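Local coordinates for protein lymphotactin (PDB 2NYZ) that acts as a chemokine of the C (gamma) family, probably attracting lymphocytes but not monocytes or neutrophils by signalling through a chemokine receptor, at residues F39-K42 with R43-V47; C48-P51 with Q52-W55. All coordinates share one frame; numbering follows the deposited sequence.

Interaction 1: F39-K42 with R43-V47; sequences FITK and RGLKV
Phe39 and Val47 form an antiparallel hydrogen-bonded pair, with Phe39 N giving to Val47 O (2.7 Å) and Val47 N giving back to Phe39 O (2.9 Å). Nearer the bend, Thr41 N bonds to Leu45 O at 2.8 Å. Between these bonds lies the non-hydrogen-bonded pair Ile40–Lys46, where Lys46 CA approaches Phe39 O and Ile40 CA approaches Leu45 O in CA-H...O contacts. A type I turn from Thr41 to Gly44 reverses the chain, closed by Gly44 N, which meets Thr41 O from well above the carbonyl plane (N-H...O 167°). Gly44 has a positive phi (113°), favourable to glycine. With chi1 at 78°, Thr41 OG1 sits between its own N and carbonyl carbon and takes a hydrogen bond from Leu45 N at 3.1 Å. Among apolar contacts, Thr41 CG2, anti to its carbonyl carbon, comes 3.7 Å from Leu45 CB and also meets Val47 CG1. Val47 CG2 lies at the edge of the Phe39 ring, 4.1 Å from CD2, and the ring continues to Val56 and Val59 of helix 54-64. Lys42 NZ hydrogen-bonds Ile24 O of strand 24-28. Thr41 holds loop residues Gly44 and Leu45 through backbone N and O and its hydroxyl, making this beta hairpin chiefly backbone-held.

Interaction 2: C48-P51 with Q52-W55; sequences CADP and QATW
Asp50 and Gln52 meet across Pro51 with their side chains set obliquely, the carboxylate and amide planes 67° apart. The contact is made by the carboxylate and the near part of the glutamine: Asp50 OD2 accepts the backbone N-H of Gln52 at 2.9 Å, forming an Asx turn, and lies 3.2 Å from Gln52 CB. Asp50 CG stands opposite its own N (chi1 -179°) and beside the carbonyl carbon, which carries the carboxylate forward over the following peptides. The bond is fairly straight at the hydrogen, 159°, but the N-H comes from above the carboxylate plane. Beyond CB, the bend at chi2 folds the Gln52 chain back beside the Pro51 peptide. Ala53, the last residue of the turn, sets its methyl 3.7 Å from Asp50 CB, while its N-H bonds to Asp50 O at 3.1 Å and closes a type I turn from Asp50 to Ala53. Further along, the Trp55 indole brings CH2 obliquely to within 3.8 Å of the Ala49 methyl. Ala49 also packs on Phe39, and Trp55 on Arg18 and Leu19. Cys48, at the start of this passage, is tied to Cys11 by a disulfide. Ala53 is the N-cap residue of helix 54-64, so the Asx and type I turns together form the short connection from the third strand to the C-terminal helix of the chemokine fold.

Overall arrangement
Interactions 1 and 2 follow one another along the chain and share strand 46-49, with their centres about 15 Å apart on opposite sides of the chain's centre. Interaction 1 is partly buried and pairs that strand with strand 37-41; interaction 2 is a surface contact leading from it into helix 54-64. Backbone hydrogen bonds of the hairpin dominate the first, with one threonine hydroxyl accepting at its bend, whereas in the second an acidic side chain supplements a single turn-closing backbone bond. They meet where the Phe39 ring packs against Ala49 and Trp55: Phe39 CE2 lies 3.6 Å from Ala49 CB and 3.8 Å from Trp55 CZ3, linking the apolar face of the hairpin to the helix start.

Interaction 1: F39-K42 with R43-V47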
loop_
_atom_site.group_PDB
_atom_site.type_symbol
_atom_site.label_atom_id
_atom_site.label_comp_id
_atom_site.label_asym_id
_atom_site.label_seq_id
_atom_site.Cartn_x
_atom_site.Cartn_y
_atom_site.Cartn_z
ATOM N N PHE D 39 -0.820 32.152 -18.086
ATOM C CA PHE D 39 0.394 32.505 -18.805
ATOM C C PHE D 39 0.446 31.712 -20.113
ATOM O O PHE D 39 -0.031 30.580 -20.185
ATOM C CB PHE D 39 1.629 32.179 -17.963
ATOM C CG PHE D 39 1.767 33.020 -16.735
ATOM C CD1 PHE D 39 1.975 34.392 -16.835
ATOM C CD2 PHE D 39 1.710 32.444 -15.475
ATOM C CE1 PHE D 39 2.128 35.175 -15.696
ATOM C CE2 PHE D 39 1.861 33.216 -14.332
ATOM C CZ PHE D 39 2.072 34.584 -14.439
ATOM N N ILE D 40 1.009 32.312 -21.152
ATOM C CA ILE D 40 1.143 31.633 -22.429
ATOM C C ILE D 40 2.633 31.572 -22.724
ATOM O O ILE D 40 3.218 32.572 -23.125
ATOM C CB ILE D 40 0.445 32.408 -23.545
ATOM C CG1 ILE D 40 -1.052 32.533 -23.227
ATOM C CG2 ILE D 40 0.663 31.704 -24.870
ATOM C CD1 ILE D 40 -1.855 33.311 -24.266
ATOM N N THR D 41 3.248 30.411 -22.515
ATOM C CA THR D 41 4.679 30.261 -22.752
ATOM C C THR D 41 5.030 30.664 -24.176
ATOM O O THR D 41 4.170 30.689 -25.059
ATOM C CB THR D 41 5.155 28.815 -22.518
ATOM O OG1 THR D 41 4.796 28.002 -23.641
ATOM C CG2 THR D 41 4.521 28.251 -21.253
ATOM N N LYS D 42 6.303 30.965 -24.395
ATOM C CA LYS D 42 6.764 31.399 -25.699
ATOM C C LYS D 42 6.486 30.432 -26.835
ATOM O O LYS D 42 6.519 30.837 -27.995
ATOM C CB LYS D 42 8.254 31.748 -25.640
ATOM C CG LYS D 42 8.546 33.034 -24.854
ATOM C CD LYS D 42 10.032 33.366 -24.827
ATOM C CE LYS D 42 10.294 34.671 -24.085
ATOM N NZ LYS D 42 9.986 34.591 -22.628
ATOM N N ARG D 43 6.204 29.167 -26.529
ATOM C CA ARG D 43 5.912 28.228 -27.609
ATOM C C ARG D 43 4.434 27.838 -27.701
ATOM O O ARG D 43 4.069 26.955 -28.482
ATOM C CB ARG D 43 6.780 26.961 -27.521
ATOM C CG ARG D 43 6.929 26.270 -28.893
ATOM C CD ARG D 43 7.612 24.903 -28.858
ATOM N NE ARG D 43 9.029 24.954 -28.501
ATOM C CZ ARG D 43 9.492 25.067 -27.257
ATOM N NH1 ARG D 43 8.648 25.142 -26.236
ATOM N NH2 ARG D 43 10.800 25.093 -27.029
ATOM N N GLY D 44 3.581 28.479 -26.905
ATOM C CA GLY D 44 2.163 28.179 -26.999
ATOM C C GLY D 44 1.418 27.490 -25.869
ATOM O O GLY D 44 0.191 27.389 -25.938
ATOM N N LEU D 45 2.122 27.015 -24.842
ATOM C CA LEU D 45 1.465 26.343 -23.724
ATOM C C LEU D 45 0.728 27.352 -22.858
ATOM O O LEU D 45 1.149 28.497 -22.738
ATOM C CB LEU D 45 2.492 25.607 -22.868
ATOM C CG LEU D 45 3.334 24.553 -23.596
ATOM C CD1 LEU D 45 4.302 23.930 -22.605
ATOM C CD2 LEU D 45 2.443 23.488 -24.222
ATOM N N LYS D 46 -0.372 26.937 -22.249
ATOM C CA LYS D 46 -1.122 27.855 -21.405
ATOM C C LYS D 46 -1.202 27.347 -19.980
ATOM O O LYS D 46 -1.961 26.437 -19.694
ATOM C CB LYS D 46 -2.536 28.048 -21.954
ATOM C CG LYS D 46 -2.572 28.562 -23.370
ATOM C CD LYS D 46 -4.000 28.687 -23.835
ATOM C CE LYS D 46 -4.068 28.719 -25.350
ATOM N NZ LYS D 46 -5.435 28.382 -25.837
ATOM N N VAL D 47 -0.424 27.931 -19.079
ATOM C CA VAL D 47 -0.477 27.489 -17.703
ATOM C C VAL D 47 -1.233 28.502 -16.854
ATOM O O VAL D 47 -1.063 29.710 -16.993
ATOM C CB VAL D 47 0.941 27.264 -17.105
ATOM C CG1 VAL D 47 1.943 26.984 -18.225
ATOM C CG2 VAL D 47 1.363 28.456 -16.261
#

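Interaction 2: C48-P51 with Q52-W55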
loop_
_atom_site.group_PDB
_atom_site.type_symbol
_atom_site.label_atom_id
_atom_site.label_comp_id
_atom_site.label_asym_id
_atom_site.label_seq_id
_atom_site.Cartn_x
_atom_site.Cartn_y
_atom_site.Cartn_z
ATOM N N CYS D 48 -2.086 27.983 -15.987
ATOM C CA CYS D 48 -2.878 28.794 -15.091
ATOM C C CYS D 48 -2.064 28.958 -13.823
ATOM O O CYS D 48 -1.339 28.046 -13.420
ATOM C CB CYS D 48 -4.181 28.082 -14.747
ATOM S SG CYS D 48 -5.179 27.493 -16.156
ATOM N N ALA D 49 -2.192 30.116 -13.188
ATOM C CA ALA D 49 -1.463 30.390 -11.961
ATOM C C ALA D 49 -2.328 31.196 -11.011
ATOM O O ALA D 49 -3.302 31.832 -11.420
ATOM C CB ALA D 49 -0.190 31.151 -12.279
ATOM N N ASP D 50 -1.969 31.158 -9.736
ATOM C CA ASP D 50 -2.681 31.902 -8.706
ATOM C C ASP D 50 -2.364 33.394 -8.881
ATOM O O ASP D 50 -1.197 33.792 -8.876
ATOM C CB ASP D 50 -2.216 31.425 -7.326
ATOM C CG ASP D 50 -2.918 32.137 -6.196
ATOM O OD1 ASP D 50 -2.476 31.995 -5.035
ATOM O OD2 ASP D 50 -3.915 32.838 -6.468
ATOM N N PRO D 51 -3.395 34.241 -9.054
ATOM C CA PRO D 51 -3.158 35.681 -9.225
ATOM C C PRO D 51 -2.716 36.310 -7.908
ATOM O O PRO D 51 -2.280 37.456 -7.868
ATOM C CB PRO D 51 -4.516 36.213 -9.677
ATOM C CG PRO D 51 -5.214 34.993 -10.234
ATOM C CD PRO D 51 -4.814 33.920 -9.270
ATOM N N GLN D 52 -2.846 35.535 -6.836
ATOM C CA GLN D 52 -2.473 35.960 -5.490
ATOM C C GLN D 52 -1.054 35.533 -5.142
ATOM O O GLN D 52 -0.475 36.027 -4.182
ATOM C CB GLN D 52 -3.430 35.349 -4.463
ATOM C CG GLN D 52 -4.864 35.829 -4.569
ATOM C CD GLN D 52 -5.002 37.294 -4.230
ATOM O OE1 GLN D 52 -4.487 38.161 -4.938
ATOM N NE2 GLN D 52 -5.698 37.581 -3.134
ATOM N N ALA D 53 -0.503 34.603 -5.913
ATOM C CA ALA D 53 0.851 34.116 -5.675
ATOM C C ALA D 53 1.874 35.220 -5.923
ATOM O O ALA D 53 1.827 35.907 -6.945
ATOM C CB ALA D 53 1.138 32.924 -6.575
ATOM N N THR D 54 2.804 35.383 -4.990
ATOM C CA THR D 54 3.814 36.418 -5.128
ATOM C C THR D 54 4.577 36.301 -6.434
ATOM O O THR D 54 4.678 37.277 -7.175
ATOM C CB THR D 54 4.819 36.395 -3.962
ATOM O OG1 THR D 54 4.148 36.730 -2.740
ATOM C CG2 THR D 54 5.926 37.399 -4.206
ATOM N N TRP D 55 5.105 35.115 -6.731
ATOM C CA TRP D 55 5.865 34.940 -7.970
ATOM C C TRP D 55 5.056 35.304 -9.215
ATOM O O TRP D 55 5.608 35.820 -10.183
ATOM C CB TRP D 55 6.418 33.505 -8.097
ATOM C CG TRP D 55 5.391 32.430 -8.354
ATOM C CD1 TRP D 55 4.718 31.688 -7.420
ATOM C CD2 TRP D 55 4.907 31.998 -9.631
ATOM N NE1 TRP D 55 3.847 30.824 -8.039
ATOM C CE2 TRP D 55 3.944 30.994 -9.397
ATOM C CE3 TRP D 55 5.197 32.361 -10.953
ATOM C CZ2 TRP D 55 3.263 30.353 -10.437
ATOM C CZ3 TRP D 55 4.519 31.724 -11.988
ATOM C CH2 TRP D 55 3.565 30.730 -11.722
#